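Local coordinates for DUF1896 domain-containing protein (Porphyromonas gingivalis, PDB 2APL) that is of unknown function, an all-helical member of the DUF1896 family with no established biochemical activity, at residues L70-Y75 and S110-Y115; D76-V81 and I101-K106; N105-S110 and T135-L140. All coordinates share one frame; numbering follows the deposited sequence.

How the contacts relate
Following the chain from its N terminus, the exit from helix 55-67 leads into residues 70-75, where contact 1 opens a loop of 34 intervening residues closed by residues 110-115. Contact 2 is nested inside it: residues 76-81 of helix 74-85 meet residues 101-106 at the end of helix 94-103, closing a shorter loop of 19 intervening residues. Contact 3 starts where contact 2 ends, with Asn105 and Lys106 common to both, and reaches residues 135-140 of helix 126-143. It therefore crosses contact 1, with which it shares Ser110. Together the three tie helices 74-85, 94-103, 106-112 and 126-143 into the C-terminal helical part of the chain.

Contact 1 (L70-Y75 and S110-Y115); sequences LHFSRY and SVFAKY
Arg74 and Phe112 mark the closest backbone approach of the two segments, with 7.8 Å between their CA atoms; Arg74 belongs to the first turn of helix 74-85, and Phe112 lies on helix 106-112 and is the first residue of a type I beta turn running to Tyr115. The turn is closed by the backbone bond from Tyr115 N to Phe112 O. Both CB atoms point at the opposite segment, and the contact is carried almost wholly by one aliphatic chain laid over one aromatic face. Arg74 CB sits 3.6 Å from Phe112 CZ, Arg74 CG 3.6 Å from Phe112 CE1, and Arg74 CD 3.8 Å from Phe112 CG, so the methylenes pass over the ring from its far end toward its root. The middle carbon makes a CH-pi contact: Arg74 CG is 3.7 Å from the Phe112 ring centroid and only 16° off the normal. Beyond CD the chain bends (chi3 -59°), which lifts the guanidinium away from the ring face, still above it but too high to lie on it. Its plane is inclined 68° to the ring, and at 5.9 Å from Arg74 CZ to the Phe112 centroid any cation-pi attraction is weak. Phe72 adds a second, smaller apolar contact, its CE2 lying 4.2 Å from Phe112 CE1. That atom of Phe112 approaches near the plane of the Phe72 ring, at its edge. The pairing thus joins the start of helix 74-85 to the end of helix 106-112. Phe72 also packs on Tyr127 and Leu130 of helix 126-143 and meets Phe121 edge-to-face, whereas Arg74 rests on Leu103 of helix 94-103 and Phe112 on Leu78 of helix 74-85.

Contact 2 (D76-V81 and I101-K106); sequences DTLVSV and ILLKNK
Leu78, on helix 74-85, and Leu102, on the last turn of helix 94-103, are the nearest residues by backbone, their CA atoms 7.8 Å apart. Leu78 points its CB toward the opposing helix, and a single methyl does the touching. Its CD1 lies 3.9 Å from Leu103 N, 3.9 Å from Leu103 CD1 and 4.2 Å from Leu102 CB. One methyl thus rests on the backbone at Leu103 N, on Leu102 CB and on the end of the Leu103 side chain. Leu103 has its CG on the far side of CB from the backbone N (chi1 -154°), and this brings its CD1 alongside the methyl of Leu78; the two side chains are skewed rather than parallel. Leu102 also points its CB toward Leu78, and CB is its nearest atom to that residue; its side chain also touches Leu82, Ile108 and Leu141. The site lies at a junction of an all-helical fold: between helix 94-103 and helix 106-112 the chain passes through Lys104, and Asn105 takes the N-cap position of the second helix. Evidence for the final turn is the backbone bond from Lys104 N to Ile101 O, at 3.0 Å, followed by that from Asn105 N to Leu102 O, at 2.9 Å. Leu78 reaches Ile108 as well, placing its isobutyl group among residues of both consecutive helices, while neighbouring Thr77 and Val81 face helix 126-143.

Contact 3 (N105-S110 and T135-L140); sequences NKAIQS and TGTIVL
Ile108 and Thr137 meet through methyls set by their torsions: CG1 of Ile108 stands beside its backbone N, and a second turn at chi2 -76° swings CD1 toward the other helix, while Thr137 holds CG2 opposite its own N, the methyl facing across. The setting is an antiparallel pair of successive helices, 106-112 and 126-143; the short axes of 106-110 and 135-140 come within 10.2 Å, their directions 166° apart. The backbones are closest at this same pair, with 7.0 Å between the CA atoms of Ile108 and Thr137. Ile108 CD1 touches two partners, Thr137 CG2 at 3.7 Å and Ile138 CG1 at 3.9 Å, and so bridges adjacent residues of the facing helix. Thr137 CG2 in turn has a second neighbour, Ala107 CB, at 4.1 Å. The interface between the segments is apolar even though threonine lies at its middle, since Thr137 OG1 is engaged by its own helix, bonded to Glu133 O. Leu82 of helix 74-85 extends the packing, resting on Ile138. At the start of helix 106-112, the Asn105 side chain caps the turn that presents Ile108: Ile108 N donates to Asn105 OD1 over 2.9 Å, with an angle of 158° at the hydrogen, the donor lying in the carbonyl plane on an OD1 lone pair.

Contact 1 (L70-Y75 and S110-Y115)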
loop_
_atom_site.group_PDB
_atom_site.type_symbol
_atom_site.label_atom_id
_atom_site.label_comp_id
_atom_site.label_asym_id
_atom_site.label_seq_id
_atom_site.Cartn_x
_atom_site.Cartn_y
_atom_site.Cartn_z
ATOM N N LEU A 70 1.175 -5.047 4.317
ATOM C CA LEU A 70 1.019 -3.801 3.591
ATOM C C LEU A 70 2.082 -3.630 2.495
ATOM O O LEU A 70 2.276 -2.548 2.000
ATOM C CB LEU A 70 1.088 -2.606 4.542
ATOM C CG LEU A 70 -0.015 -2.509 5.610
ATOM C CD1 LEU A 70 0.424 -1.397 6.557
ATOM C CD2 LEU A 70 -1.416 -2.222 4.953
ATOM N N HIS A 71 2.752 -4.710 2.102
ATOM C CA HIS A 71 3.735 -4.628 1.013
ATOM C C HIS A 71 3.162 -4.517 -0.373
ATOM O O HIS A 71 3.803 -3.889 -1.235
ATOM C CB HIS A 71 4.732 -5.787 1.093
ATOM C CG HIS A 71 5.556 -5.775 2.344
ATOM N ND1 HIS A 71 6.926 -5.915 2.332
ATOM C CD2 HIS A 71 5.204 -5.621 3.644
ATOM C CE1 HIS A 71 7.385 -5.833 3.574
ATOM N NE2 HIS A 71 6.358 -5.660 4.389
ATOM N N PHE A 72 1.987 -5.127 -0.611
ATOM C CA PHE A 72 1.343 -4.978 -1.912
ATOM C C PHE A 72 0.279 -3.875 -1.870
ATOM O O PHE A 72 -0.597 -3.847 -0.979
ATOM C CB PHE A 72 0.767 -6.296 -2.500
ATOM C CG PHE A 72 0.195 -6.120 -3.905
ATOM C CD1 PHE A 72 1.022 -6.266 -5.029
ATOM C CD2 PHE A 72 -1.110 -5.702 -4.075
ATOM C CE1 PHE A 72 0.519 -6.036 -6.317
ATOM C CE2 PHE A 72 -1.631 -5.443 -5.339
ATOM C CZ PHE A 72 -0.830 -5.641 -6.476
ATOM N N SER A 73 0.400 -2.963 -2.830
ATOM C CA SER A 73 -0.437 -1.784 -2.867
ATOM C C SER A 73 -1.197 -1.770 -4.195
ATOM O O SER A 73 -0.586 -1.613 -5.284
ATOM C CB SER A 73 0.415 -0.527 -2.715
ATOM O OG SER A 73 -0.357 0.640 -2.980
ATOM N N ARG A 74 -2.515 -1.901 -4.103
ATOM C CA ARG A 74 -3.395 -1.675 -5.297
ATOM C C ARG A 74 -3.221 -0.280 -5.884
ATOM O O ARG A 74 -3.111 -0.150 -7.086
ATOM C CB ARG A 74 -4.856 -1.959 -4.971
ATOM C CG ARG A 74 -5.045 -3.448 -4.547
ATOM C CD ARG A 74 -6.491 -3.759 -4.175
ATOM N NE ARG A 74 -6.908 -2.890 -3.069
ATOM C CZ ARG A 74 -8.176 -2.624 -2.737
ATOM N NH1 ARG A 74 -9.208 -3.191 -3.406
ATOM N NH2 ARG A 74 -8.414 -1.786 -1.738
ATOM N N TYR A 75 -3.184 0.740 -5.016
ATOM C CA TYR A 75 -2.942 2.115 -5.451
ATOM C C TYR A 75 -1.675 2.246 -6.277
ATOM O O TYR A 75 -1.742 2.741 -7.408
ATOM C CB TYR A 75 -2.942 3.076 -4.284
ATOM C CG TYR A 75 -2.448 4.467 -4.639
ATOM C CD1 TYR A 75 -3.327 5.421 -5.168
ATOM C CD2 TYR A 75 -1.088 4.817 -4.491
ATOM C CE1 TYR A 75 -2.866 6.708 -5.549
ATOM C CE2 TYR A 75 -0.621 6.111 -4.835
ATOM C CZ TYR A 75 -1.519 7.036 -5.338
ATOM O OH TYR A 75 -1.094 8.280 -5.683
ATOM N N SER A 110 -13.124 -5.886 -9.320
ATOM C CA SER A 110 -13.448 -7.283 -9.693
ATOM C C SER A 110 -12.218 -7.990 -10.253
ATOM O O SER A 110 -12.097 -9.233 -10.149
ATOM C CB SER A 110 -14.593 -7.347 -10.713
ATOM O OG SER A 110 -14.107 -7.159 -12.037
ATOM N N VAL A 111 -11.317 -7.210 -10.875
ATOM C CA VAL A 111 -10.039 -7.767 -11.303
ATOM C C VAL A 111 -9.125 -8.071 -10.094
ATOM O O VAL A 111 -8.651 -9.227 -9.941
ATOM C CB VAL A 111 -9.316 -6.828 -12.351
ATOM C CG1 VAL A 111 -7.862 -7.258 -12.546
ATOM C CG2 VAL A 111 -10.077 -6.789 -13.675
ATOM N N PHE A 112 -8.848 -7.067 -9.225
ATOM C CA PHE A 112 -7.963 -7.296 -8.076
ATOM C C PHE A 112 -8.482 -8.475 -7.172
ATOM O O PHE A 112 -7.688 -9.239 -6.572
ATOM C CB PHE A 112 -7.852 -6.014 -7.215
ATOM C CG PHE A 112 -6.896 -4.972 -7.722
ATOM C CD1 PHE A 112 -5.526 -5.193 -7.705
ATOM C CD2 PHE A 112 -7.358 -3.712 -8.102
ATOM C CE1 PHE A 112 -4.605 -4.167 -8.078
ATOM C CE2 PHE A 112 -6.467 -2.715 -8.482
ATOM C CZ PHE A 112 -5.083 -2.945 -8.471
ATOM N N ALA A 113 -9.815 -8.604 -7.082
ATOM C CA ALA A 113 -10.448 -9.560 -6.160
ATOM C C ALA A 113 -10.190 -11.038 -6.493
ATOM O O ALA A 113 -10.371 -11.918 -5.629
ATOM C CB ALA A 113 -11.954 -9.303 -6.069
ATOM N N LYS A 114 -9.779 -11.296 -7.741
ATOM C CA LYS A 114 -9.462 -12.639 -8.205
ATOM C C LYS A 114 -8.110 -13.111 -7.695
ATOM O O LYS A 114 -7.817 -14.277 -7.787
ATOM C CB LYS A 114 -9.465 -12.712 -9.727
ATOM C CG LYS A 114 -10.860 -12.541 -10.323
ATOM C CD LYS A 114 -10.953 -13.048 -11.756
ATOM C CE LYS A 114 -10.138 -12.199 -12.723
ATOM N NZ LYS A 114 -10.408 -12.631 -14.118
ATOM N N TYR A 115 -7.293 -12.193 -7.171
ATOM C CA TYR A 115 -5.924 -12.527 -6.714
ATOM C C TYR A 115 -5.770 -12.458 -5.209
ATOM O O TYR A 115 -6.481 -11.726 -4.525
ATOM C CB TYR A 115 -4.910 -11.600 -7.403
ATOM C CG TYR A 115 -4.956 -11.689 -8.901
ATOM C CD1 TYR A 115 -4.131 -12.595 -9.575
ATOM C CD2 TYR A 115 -5.838 -10.886 -9.664
ATOM C CE1 TYR A 115 -4.157 -12.713 -10.974
ATOM C CE2 TYR A 115 -5.886 -11.004 -11.075
ATOM C CZ TYR A 115 -5.036 -11.918 -11.714
ATOM O OH TYR A 115 -5.041 -12.060 -13.087
#

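Contact 2 (D76-V81 and I101-K106)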
loop_
_atom_site.group_PDB
_atom_site.type_symbol
_atom_site.label_atom_id
_atom_site.label_comp_id
_atom_site.label_asym_id
_atom_site.label_seq_id
_atom_site.Cartn_x
_atom_site.Cartn_y
_atom_site.Cartn_z
ATOM N N ASP A 76 -0.545 1.779 -5.737
ATOM C CA ASP A 76 0.732 1.805 -6.454
ATOM C C ASP A 76 0.673 1.045 -7.789
ATOM O O ASP A 76 1.286 1.464 -8.778
ATOM C CB ASP A 76 1.870 1.208 -5.582
ATOM C CG ASP A 76 2.344 2.158 -4.446
ATOM O OD1 ASP A 76 1.873 3.321 -4.355
ATOM O OD2 ASP A 76 3.206 1.716 -3.623
ATOM N N THR A 77 -0.019 -0.098 -7.806
ATOM C CA THR A 77 -0.121 -0.929 -9.007
ATOM C C THR A 77 -0.880 -0.162 -10.145
ATOM O O THR A 77 -0.446 -0.143 -11.322
ATOM C CB THR A 77 -0.835 -2.268 -8.690
ATOM O OG1 THR A 77 -0.061 -2.989 -7.752
ATOM C CG2 THR A 77 -0.972 -3.168 -9.966
ATOM N N LEU A 78 -1.970 0.511 -9.767
ATOM C CA LEU A 78 -2.745 1.309 -10.745
ATOM C C LEU A 78 -1.915 2.477 -11.272
ATOM O O LEU A 78 -1.907 2.735 -12.480
ATOM C CB LEU A 78 -4.042 1.823 -10.098
ATOM C CG LEU A 78 -5.055 0.709 -9.839
ATOM C CD1 LEU A 78 -6.133 1.224 -8.901
ATOM C CD2 LEU A 78 -5.682 0.200 -11.151
ATOM N N VAL A 79 -1.202 3.151 -10.368
ATOM C CA VAL A 79 -0.350 4.302 -10.753
ATOM C C VAL A 79 0.697 3.853 -11.771
ATOM O O VAL A 79 0.904 4.494 -12.781
ATOM C CB VAL A 79 0.305 4.976 -9.504
ATOM C CG1 VAL A 79 1.438 5.867 -9.893
ATOM C CG2 VAL A 79 -0.733 5.769 -8.728
ATOM N N SER A 80 1.346 2.729 -11.489
ATOM C CA SER A 80 2.368 2.160 -12.375
ATOM C C SER A 80 1.807 1.726 -13.749
ATOM O O SER A 80 2.390 2.031 -14.805
ATOM C CB SER A 80 3.064 0.980 -11.666
ATOM O OG SER A 80 3.930 0.285 -12.558
ATOM N N VAL A 81 0.686 1.023 -13.736
ATOM C CA VAL A 81 0.014 0.666 -14.979
ATOM C C VAL A 81 -0.243 1.911 -15.798
ATOM O O VAL A 81 0.076 1.941 -16.996
ATOM C CB VAL A 81 -1.279 -0.144 -14.787
ATOM C CG1 VAL A 81 -2.114 -0.199 -16.122
ATOM C CG2 VAL A 81 -0.947 -1.516 -14.367
ATOM N N ILE A 101 -9.730 6.833 -7.807
ATOM C CA ILE A 101 -11.078 6.673 -8.365
ATOM C C ILE A 101 -11.256 5.314 -9.002
ATOM O O ILE A 101 -12.297 4.671 -8.824
ATOM C CB ILE A 101 -11.388 7.773 -9.442
ATOM C CG1 ILE A 101 -11.377 9.167 -8.835
ATOM C CG2 ILE A 101 -12.776 7.592 -10.006
ATOM C CD1 ILE A 101 -10.148 9.531 -8.137
ATOM N N LEU A 102 -10.260 4.894 -9.763
ATOM C CA LEU A 102 -10.222 3.535 -10.331
ATOM C C LEU A 102 -10.271 2.480 -9.241
ATOM O O LEU A 102 -10.922 1.444 -9.415
ATOM C CB LEU A 102 -8.982 3.328 -11.187
ATOM C CG LEU A 102 -9.001 4.026 -12.540
ATOM C CD1 LEU A 102 -7.646 3.961 -13.160
ATOM C CD2 LEU A 102 -10.081 3.341 -13.476
ATOM N N LEU A 103 -9.597 2.742 -8.105
ATOM C CA LEU A 103 -9.656 1.817 -6.957
ATOM C C LEU A 103 -11.096 1.578 -6.452
ATOM O O LEU A 103 -11.401 0.496 -5.957
ATOM C CB LEU A 103 -8.734 2.281 -5.809
ATOM C CG LEU A 103 -8.211 1.192 -4.871
ATOM C CD1 LEU A 103 -7.744 -0.049 -5.608
ATOM C CD2 LEU A 103 -7.075 1.819 -3.947
ATOM N N LYS A 104 -11.993 2.543 -6.683
ATOM C CA LYS A 104 -13.397 2.402 -6.349
ATOM C C LYS A 104 -14.280 1.895 -7.500
ATOM O O LYS A 104 -15.470 1.729 -7.332
ATOM C CB LYS A 104 -13.940 3.745 -5.850
ATOM C CG LYS A 104 -13.244 4.278 -4.571
ATOM C CD LYS A 104 -13.473 5.819 -4.428
ATOM C CE LYS A 104 -14.927 6.297 -4.826
ATOM N NZ LYS A 104 -15.168 6.975 -6.179
ATOM N N ASN A 105 -13.687 1.625 -8.665
ATOM C CA ASN A 105 -14.445 1.248 -9.831
ATOM C C ASN A 105 -14.746 -0.248 -9.747
ATOM O O ASN A 105 -13.824 -1.071 -9.453
ATOM C CB ASN A 105 -13.602 1.608 -11.070
ATOM C CG ASN A 105 -14.200 1.104 -12.340
ATOM O OD1 ASN A 105 -13.939 -0.023 -12.739
ATOM N ND2 ASN A 105 -15.014 1.926 -12.985
ATOM N N LYS A 106 -15.993 -0.618 -9.977
ATOM C CA LYS A 106 -16.368 -2.055 -9.883
ATOM C C LYS A 106 -15.619 -2.951 -10.891
ATOM O O LYS A 106 -15.173 -4.046 -10.533
ATOM C CB LYS A 106 -17.865 -2.261 -10.018
ATOM C CG LYS A 106 -18.689 -1.701 -8.832
ATOM C CD LYS A 106 -18.949 -2.710 -7.667
ATOM C CE LYS A 106 -17.873 -2.637 -6.536
ATOM N NZ LYS A 106 -17.426 -4.019 -6.010
#

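Contact 3 (N105-S110 and T135-L140)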
loop_
_atom_site.group_PDB
_atom_site.type_symbol
_atom_site.label_atom_id
_atom_site.label_comp_id
_atom_site.label_asym_id
_atom_site.label_seq_id
_atom_site.Cartn_x
_atom_site.Cartn_y
_atom_site.Cartn_z
ATOM N N ASN A 105 -13.687 1.625 -8.665
ATOM C CA ASN A 105 -14.445 1.248 -9.831
ATOM C C ASN A 105 -14.746 -0.248 -9.747
ATOM O O ASN A 105 -13.824 -1.071 -9.453
ATOM C CB ASN A 105 -13.602 1.608 -11.070
ATOM C CG ASN A 105 -14.200 1.104 -12.340
ATOM O OD1 ASN A 105 -13.939 -0.023 -12.739
ATOM N ND2 ASN A 105 -15.014 1.926 -12.985
ATOM N N LYS A 106 -15.993 -0.618 -9.977
ATOM C CA LYS A 106 -16.368 -2.055 -9.883
ATOM C C LYS A 106 -15.619 -2.951 -10.891
ATOM O O LYS A 106 -15.173 -4.046 -10.533
ATOM C CB LYS A 106 -17.865 -2.261 -10.018
ATOM C CG LYS A 106 -18.689 -1.701 -8.832
ATOM C CD LYS A 106 -18.949 -2.710 -7.667
ATOM C CE LYS A 106 -17.873 -2.637 -6.536
ATOM N NZ LYS A 106 -17.426 -4.019 -6.010
ATOM N N ALA A 107 -15.428 -2.480 -12.126
ATOM C CA ALA A 107 -14.623 -3.257 -13.057
ATOM C C ALA A 107 -13.207 -3.540 -12.527
ATOM O O ALA A 107 -12.752 -4.701 -12.584
ATOM C CB ALA A 107 -14.538 -2.587 -14.417
ATOM N N ILE A 108 -12.524 -2.482 -12.035
ATOM C CA ILE A 108 -11.142 -2.612 -11.489
ATOM C C ILE A 108 -11.121 -3.500 -10.211
ATOM O O ILE A 108 -10.300 -4.431 -10.087
ATOM C CB ILE A 108 -10.533 -1.211 -11.237
ATOM C CG1 ILE A 108 -10.344 -0.446 -12.569
ATOM C CG2 ILE A 108 -9.195 -1.307 -10.389
ATOM C CD1 ILE A 108 -9.117 -0.876 -13.477
ATOM N N GLN A 109 -11.994 -3.221 -9.242
ATOM C CA GLN A 109 -12.073 -4.077 -8.075
ATOM C C GLN A 109 -12.234 -5.575 -8.384
ATOM O O GLN A 109 -11.580 -6.429 -7.756
ATOM C CB GLN A 109 -13.240 -3.620 -7.187
ATOM C CG GLN A 109 -13.060 -2.219 -6.611
ATOM C CD GLN A 109 -14.214 -1.818 -5.740
ATOM O OE1 GLN A 109 -15.344 -2.078 -6.057
ATOM N NE2 GLN A 109 -13.933 -1.136 -4.667
ATOM N N SER A 110 -13.124 -5.886 -9.320
ATOM C CA SER A 110 -13.448 -7.283 -9.693
ATOM C C SER A 110 -12.218 -7.990 -10.253
ATOM O O SER A 110 -12.097 -9.233 -10.149
ATOM C CB SER A 110 -14.593 -7.347 -10.713
ATOM O OG SER A 110 -14.107 -7.159 -12.037
ATOM N N THR A 135 -4.345 -3.499 -17.304
ATOM C CA THR A 135 -4.087 -2.748 -18.534
ATOM C C THR A 135 -5.277 -2.907 -19.513
ATOM O O THR A 135 -5.832 -1.901 -20.002
ATOM C CB THR A 135 -2.731 -3.183 -19.163
ATOM O OG1 THR A 135 -1.665 -3.029 -18.188
ATOM C CG2 THR A 135 -2.419 -2.381 -20.437
ATOM N N GLY A 136 -5.702 -4.160 -19.727
ATOM C CA GLY A 136 -6.828 -4.468 -20.585
ATOM C C GLY A 136 -8.148 -3.851 -20.173
ATOM O O GLY A 136 -8.934 -3.386 -21.021
ATOM N N THR A 137 -8.395 -3.845 -18.874
ATOM C CA THR A 137 -9.553 -3.195 -18.302
ATOM C C THR A 137 -9.563 -1.676 -18.558
ATOM O O THR A 137 -10.584 -1.102 -18.965
ATOM C CB THR A 137 -9.630 -3.490 -16.774
ATOM O OG1 THR A 137 -9.757 -4.930 -16.586
ATOM C CG2 THR A 137 -10.809 -2.757 -16.119
ATOM N N ILE A 138 -8.453 -1.024 -18.285
ATOM C CA ILE A 138 -8.348 0.412 -18.572
ATOM C C ILE A 138 -8.500 0.736 -20.060
ATOM O O ILE A 138 -9.213 1.690 -20.431
ATOM C CB ILE A 138 -7.051 1.021 -17.942
ATOM C CG1 ILE A 138 -7.164 0.890 -16.409
ATOM C CG2 ILE A 138 -6.846 2.529 -18.326
ATOM C CD1 ILE A 138 -5.742 1.045 -15.664
ATOM N N VAL A 139 -7.886 -0.070 -20.924
ATOM C CA VAL A 139 -8.167 0.059 -22.372
ATOM C C VAL A 139 -9.683 0.014 -22.637
ATOM O O VAL A 139 -10.198 0.805 -23.416
ATOM C CB VAL A 139 -7.412 -1.018 -23.214
ATOM C CG1 VAL A 139 -7.904 -1.037 -24.663
ATOM C CG2 VAL A 139 -5.913 -0.743 -23.168
ATOM N N LEU A 140 -10.392 -0.897 -21.969
ATOM C CA LEU A 140 -11.797 -1.058 -22.266
ATOM C C LEU A 140 -12.544 0.153 -21.752
ATOM O O LEU A 140 -13.490 0.596 -22.418
ATOM C CB LEU A 140 -12.394 -2.331 -21.641
ATOM C CG LEU A 140 -11.992 -3.584 -22.431
ATOM C CD1 LEU A 140 -12.533 -4.870 -21.750
ATOM C CD2 LEU A 140 -12.404 -3.518 -23.882
#